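Local coordinates for protein inositol dehydrogenase (Lactobacillus casei, PDB 4MKX) that probably oxidises scyllo-inositol with NAD as cofactor, as an oxidoreductase of the Gfo/Idh/MocA family, at residues 190-204 / 329-342. Sequence-based numbering, arbitrary orientation.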
loop_
_atom_site.group_PDB
_atom_site.type_symbol
_atom_site.label_atom_id
_atom_site.label_comp_id
_atom_site.label_asym_id
_atom_site.label_seq_id
_atom_site.Cartn_x
_atom_site.Cartn_y
_atom_site.Cartn_z
ATOM N N GLY A 190 23.045 19.587 18.798
ATOM C CA GLY A 190 22.035 18.730 19.391
ATOM C C GLY A 190 21.150 18.072 18.350
ATOM O O GLY A 190 21.096 18.511 17.202
ATOM N N LEU A 191 20.454 17.015 18.755
ATOM C CA LEU A 191 19.568 16.292 17.854
ATOM C C LEU A 191 18.294 17.057 17.522
ATOM O O LEU A 191 17.871 17.104 16.365
ATOM C CB LEU A 191 19.207 14.934 18.467
ATOM C CG LEU A 191 18.292 14.016 17.653
ATOM C CD1 LEU A 191 19.000 13.515 16.416
ATOM C CD2 LEU A 191 17.816 12.837 18.510
ATOM N N PHE A 192 17.674 17.654 18.531
ATOM C CA PHE A 192 16.383 18.285 18.315
ATOM C C PHE A 192 16.543 19.602 17.563
ATOM O O PHE A 192 15.697 19.971 16.748
ATOM C CB PHE A 192 15.644 18.444 19.645
ATOM C CG PHE A 192 15.412 17.135 20.356
ATOM C CD1 PHE A 192 14.422 16.263 19.918
ATOM C CD2 PHE A 192 16.190 16.770 21.448
ATOM C CE1 PHE A 192 14.203 15.050 20.561
ATOM C CE2 PHE A 192 15.978 15.556 22.096
ATOM C CZ PHE A 192 14.986 14.692 21.645
ATOM N N LEU A 193 17.644 20.295 17.828
ATOM C CA LEU A 193 17.968 21.511 17.094
ATOM C C LEU A 193 18.201 21.186 15.625
ATOM O O LEU A 193 17.714 21.885 14.730
ATOM C CB LEU A 193 19.232 22.144 17.672
ATOM C CG LEU A 193 19.465 23.610 17.331
ATOM C CD1 LEU A 193 18.743 24.478 18.349
ATOM C CD2 LEU A 193 20.964 23.909 17.280
ATOM N N ASP A 194 18.959 20.124 15.376
ATOM C CA ASP A 194 19.321 19.756 14.012
ATOM C C ASP A 194 18.158 19.159 13.227
ATOM O O ASP A 194 17.923 19.513 12.066
ATOM C CB ASP A 194 20.491 18.764 14.024
ATOM C CG ASP A 194 21.804 19.408 14.425
ATOM O OD1 ASP A 194 21.931 20.647 14.287
ATOM O OD2 ASP A 194 22.717 18.670 14.866
ATOM N N MET A 195 17.427 18.251 13.867
ATOM C CA MET A 195 16.477 17.397 13.156
ATOM C C MET A 195 15.001 17.761 13.323
ATOM O O MET A 195 14.185 17.435 12.462
ATOM C CB MET A 195 16.668 15.931 13.586
ATOM C CG MET A 195 17.970 15.314 13.125
ATOM S SD MET A 195 18.102 15.311 11.329
ATOM C CE MET A 195 16.882 14.065 10.905
ATOM N N SER A 196 14.647 18.411 14.427
ATOM C CA SER A 196 13.234 18.557 14.756
ATOM C C SER A 196 12.644 19.940 14.526
ATOM O O SER A 196 11.449 20.127 14.730
ATOM C CB SER A 196 12.992 18.159 16.213
ATOM O OG SER A 196 13.461 16.845 16.447
ATOM N N ILE A 197 13.471 20.908 14.134
ATOM C CA ILE A 197 12.969 22.254 13.916
ATOM C C ILE A 197 11.863 22.290 12.863
ATOM O O ILE A 197 10.870 22.987 13.043
ATOM C CB ILE A 197 14.100 23.253 13.559
ATOM C CG1 ILE A 197 14.969 23.494 14.790
ATOM C CG2 ILE A 197 13.521 24.591 13.127
ATOM C CD1 ILE A 197 15.779 24.784 14.737
ATOM N N HIS A 198 12.006 21.522 11.782
ATOM C CA HIS A 198 10.960 21.496 10.772
ATOM C C HIS A 198 9.683 20.870 11.312
ATOM O O HIS A 198 8.579 21.263 10.924
ATOM C CB HIS A 198 11.395 20.728 9.529
ATOM C CG HIS A 198 12.478 21.392 8.742
ATOM N ND1 HIS A 198 12.312 22.615 8.131
ATOM C CD2 HIS A 198 13.736 20.987 8.445
ATOM C CE1 HIS A 198 13.428 22.945 7.504
ATOM N NE2 HIS A 198 14.304 21.966 7.668
ATOM N N ASP A 199 9.826 19.890 12.199
ATOM C CA ASP A 199 8.664 19.258 12.807
ATOM C C ASP A 199 7.937 20.213 13.751
ATOM O O ASP A 199 6.709 20.271 13.760
ATOM C CB ASP A 199 9.083 17.989 13.548
ATOM C CG ASP A 199 9.597 16.916 12.614
ATOM O OD1 ASP A 199 8.873 16.554 11.662
ATOM O OD2 ASP A 199 10.728 16.436 12.827
ATOM N N ILE A 200 8.704 20.967 14.531
ATOM C CA ILE A 200 8.122 21.993 15.386
ATOM C C ILE A 200 7.340 22.994 14.544
ATOM O O ILE A 200 6.190 23.312 14.845
ATOM C CB ILE A 200 9.201 22.681 16.234
ATOM C CG1 ILE A 200 9.708 21.707 17.308
ATOM C CG2 ILE A 200 8.646 23.933 16.909
ATOM C CD1 ILE A 200 11.061 22.078 17.855
ATOM N N ASP A 201 7.939 23.463 13.453
ATOM C CA ASP A 201 7.226 24.383 12.591
ATOM C C ASP A 201 5.952 23.793 11.985
ATOM O O ASP A 201 4.917 24.461 11.898
ATOM C CB ASP A 201 8.149 24.883 11.490
ATOM C CG ASP A 201 7.498 25.950 10.656
ATOM O OD1 ASP A 201 7.288 27.071 11.190
ATOM O OD2 ASP A 201 7.172 25.664 9.479
ATOM N N VAL A 202 6.014 22.528 11.570
ATOM C CA VAL A 202 4.838 21.858 11.044
ATOM C C VAL A 202 3.699 21.816 12.067
ATOM O O VAL A 202 2.548 22.063 11.725
ATOM C CB VAL A 202 5.188 20.418 10.550
ATOM C CG1 VAL A 202 4.012 19.483 10.676
ATOM C CG2 VAL A 202 5.700 20.463 9.121
ATOM N N ILE A 203 4.036 21.530 13.314
ATOM C CA ILE A 203 3.042 21.484 14.377
ATOM C C ILE A 203 2.367 22.852 14.555
ATOM O O ILE A 203 1.126 22.959 14.554
ATOM C CB ILE A 203 3.681 20.970 15.666
ATOM C CG1 ILE A 203 3.948 19.470 15.519
ATOM C CG2 ILE A 203 2.771 21.208 16.868
ATOM C CD1 ILE A 203 5.014 18.941 16.446
ATOM N N ARG A 204 3.180 23.903 14.625
ATOM C CA ARG A 204 2.651 25.254 14.778
ATOM C C ARG A 204 1.834 25.674 13.566
ATOM O O ARG A 204 0.772 26.278 13.703
ATOM C CB ARG A 204 3.785 26.253 15.040
ATOM C CG ARG A 204 4.572 25.991 16.336
ATOM C CD ARG A 204 5.660 27.038 16.572
ATOM N NE ARG A 204 5.078 28.365 16.743
ATOM C CZ ARG A 204 5.120 29.323 15.820
ATOM N NH1 ARG A 204 5.728 29.110 14.656
ATOM N NH2 ARG A 204 4.546 30.491 16.061
ATOM N N GLU A 329 9.182 35.393 13.908
ATOM C CA GLU A 329 8.540 34.796 15.077
ATOM C C GLU A 329 8.409 33.289 14.916
ATOM O O GLU A 329 8.542 32.548 15.885
ATOM C CB GLU A 329 7.155 35.403 15.314
ATOM C CG GLU A 329 6.421 34.841 16.547
ATOM C CD GLU A 329 7.034 35.295 17.865
ATOM O OE1 GLU A 329 7.783 36.291 17.864
ATOM O OE2 GLU A 329 6.768 34.657 18.906
ATOM N N ASP A 330 8.125 32.834 13.700
ATOM C CA ASP A 330 8.108 31.395 13.450
ATOM C C ASP A 330 9.500 30.845 13.709
ATOM O O ASP A 330 9.665 29.741 14.229
ATOM C CB ASP A 330 7.675 31.107 12.013
ATOM C CG ASP A 330 6.228 31.463 11.764
ATOM O OD1 ASP A 330 5.388 31.156 12.629
ATOM O OD2 ASP A 330 5.920 32.050 10.706
ATOM N N GLY A 331 10.513 31.628 13.357
ATOM C CA GLY A 331 11.884 31.254 13.636
ATOM C C GLY A 331 12.221 31.204 15.114
ATOM O O GLY A 331 12.828 30.240 15.584
ATOM N N LEU A 332 11.866 32.262 15.839
ATOM C CA LEU A 332 12.098 32.306 17.282
ATOM C C LEU A 332 11.464 31.127 18.005
ATOM O O LEU A 332 12.125 30.465 18.812
ATOM C CB LEU A 332 11.553 33.609 17.866
ATOM C CG LEU A 332 11.549 33.697 19.397
ATOM C CD1 LEU A 332 12.971 33.694 19.935
ATOM C CD2 LEU A 332 10.796 34.929 19.839
ATOM N N GLN A 333 10.186 30.880 17.735
ATOM C CA GLN A 333 9.484 29.797 18.428
ATOM C C GLN A 333 10.060 28.431 18.097
ATOM O O GLN A 333 10.100 27.545 18.961
ATOM C CB GLN A 333 7.990 29.820 18.137
ATOM C CG GLN A 333 7.275 31.066 18.653
ATOM C CD GLN A 333 7.366 31.232 20.162
ATOM O OE1 GLN A 333 7.606 30.273 20.899
ATOM N NE2 GLN A 333 7.178 32.461 20.625
ATOM N N GLY A 334 10.500 28.250 16.857
ATOM C CA GLY A 334 11.132 26.998 16.472
ATOM C C GLY A 334 12.391 26.750 17.282
ATOM O O GLY A 334 12.628 25.656 17.782
ATOM N N THR A 335 13.206 27.784 17.439
ATOM C CA THR A 335 14.443 27.646 18.189
ATOM C C THR A 335 14.146 27.442 19.674
ATOM O O THR A 335 14.778 26.623 20.340
ATOM C CB THR A 335 15.326 28.883 17.998
ATOM O OG1 THR A 335 15.990 28.772 16.737
ATOM C CG2 THR A 335 16.363 28.967 19.083
ATOM N N LYS A 336 13.156 28.169 20.175
ATOM C CA LYS A 336 12.810 28.086 21.589
ATOM C C LYS A 336 12.360 26.680 21.969
ATOM O O LYS A 336 12.832 26.130 22.964
ATOM C CB LYS A 336 11.710 29.084 21.927
ATOM C CG LYS A 336 11.353 29.120 23.400
ATOM C CD LYS A 336 10.163 30.032 23.657
ATOM C CE LYS A 336 10.534 31.465 23.394
ATOM N NZ LYS A 336 11.820 31.782 24.072
ATOM N N ALA A 337 11.458 26.111 21.176
ATOM C CA ALA A 337 10.941 24.764 21.460
ATOM C C ALA A 337 12.056 23.739 21.361
ATOM O O ALA A 337 12.122 22.808 22.169
ATOM C CB ALA A 337 9.785 24.405 20.533
ATOM N N ALA A 338 12.935 23.900 20.380
ATOM C CA ALA A 338 14.058 22.980 20.235
ATOM C C ALA A 338 15.006 23.048 21.435
ATOM O O ALA A 338 15.485 22.022 21.917
ATOM C CB ALA A 338 14.804 23.240 18.921
ATOM N N LEU A 339 15.283 24.257 21.918
ATOM C CA LEU A 339 16.073 24.412 23.135
ATOM C C LEU A 339 15.398 23.757 24.337
ATOM O O LEU A 339 16.059 23.157 25.174
ATOM C CB LEU A 339 16.303 25.896 23.426
ATOM C CG LEU A 339 17.202 26.603 22.417
ATOM C CD1 LEU A 339 17.261 28.079 22.739
ATOM C CD2 LEU A 339 18.597 25.991 22.435
ATOM N N ALA A 340 14.081 23.896 24.419
ATOM C CA ALA A 340 13.314 23.294 25.500
ATOM C C ALA A 340 13.403 21.778 25.454
ATOM O O ALA A 340 13.502 21.134 26.498
ATOM C CB ALA A 340 11.870 23.745 25.443
ATOM N N LEU A 341 13.358 21.212 24.249
ATOM C CA LEU A 341 13.495 19.765 24.089
ATOM C C LEU A 341 14.882 19.313 24.520
ATOM O O LEU A 341 15.032 18.288 25.170
ATOM C CB LEU A 341 13.244 19.353 22.632
ATOM C CG LEU A 341 11.806 19.455 22.141
ATOM C CD1 LEU A 341 11.773 19.331 20.617
ATOM C CD2 LEU A 341 10.953 18.366 22.764
ATOM N N GLN A 342 15.903 20.089 24.176
ATOM C CA GLN A 342 17.262 19.755 24.566
ATOM C C GLN A 342 17.431 19.821 26.081
ATOM O O GLN A 342 18.125 18.990 26.680
ATOM C CB GLN A 342 18.247 20.724 23.922
ATOM C CG GLN A 342 19.538 20.072 23.533
ATOM C CD GLN A 342 19.331 19.019 22.466
ATOM O OE1 GLN A 342 18.802 19.304 21.386
ATOM N NE2 GLN A 342 19.734 17.789 22.765
HETATM O O HOH W 1 7.742 27.608 13.789
#
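R204 reaches D330 at one end of this contact. Its NH1 donates to D330 OD1 at 2.9 Å in a nearly straight hydrogen bond that is part of a salt bridge, with an N-H...O angle of 167°. The carboxylate lies at the guanidinium edge and takes the bond on the anti side of OD1. One water joins D201 OD1, R204 NH1 and the D330 carbonyl. Q333 CB sits over one guanidinium face, offset toward its rim, 3.5 Å from R204 NE. The arginine chain bends at chi3 (63°), which turns the guanidinium across Q333. In the middle, I200 is a knob among G334, A337, A338 and L341. A337 and A338 present short side chains to it, and its CD1 comes 3.8 Å from A337 CB. A338 is the answering knob, set among F192, L193, I197 and I200. This is knobs-into-holes packing. The axes of 197-204 and 329-342 approach to 9.0 Å, with 120° between their N-to-C directions. At the other end, L341 CB sits over one face of the F192 ring in a CH-pi contact, 4.3 Å from the ring centroid. Q342 OE1 lies at the ring edge and accepts a weak hydrogen bond from F192 N at 3.5 Å. Helices 191-195, 197-204 and 329-342 pack against the mixed sheet of the C-terminal half, which follows the Rossmann domain in this family. F192 touches A216, I200 and A337 touch I211, and L341 touches V214 and L249 on its strands. Further out, R142 forms a salt bridge with D201 OD1, and E210 forms one with R204 NE. With an alanine in place of R204, D330 and E210 would probably both lose this charged mate, and a gap would be likely to open over Q333 CB. T327 N donates to D330 OD2, holding the carboxylate from its second oxygen.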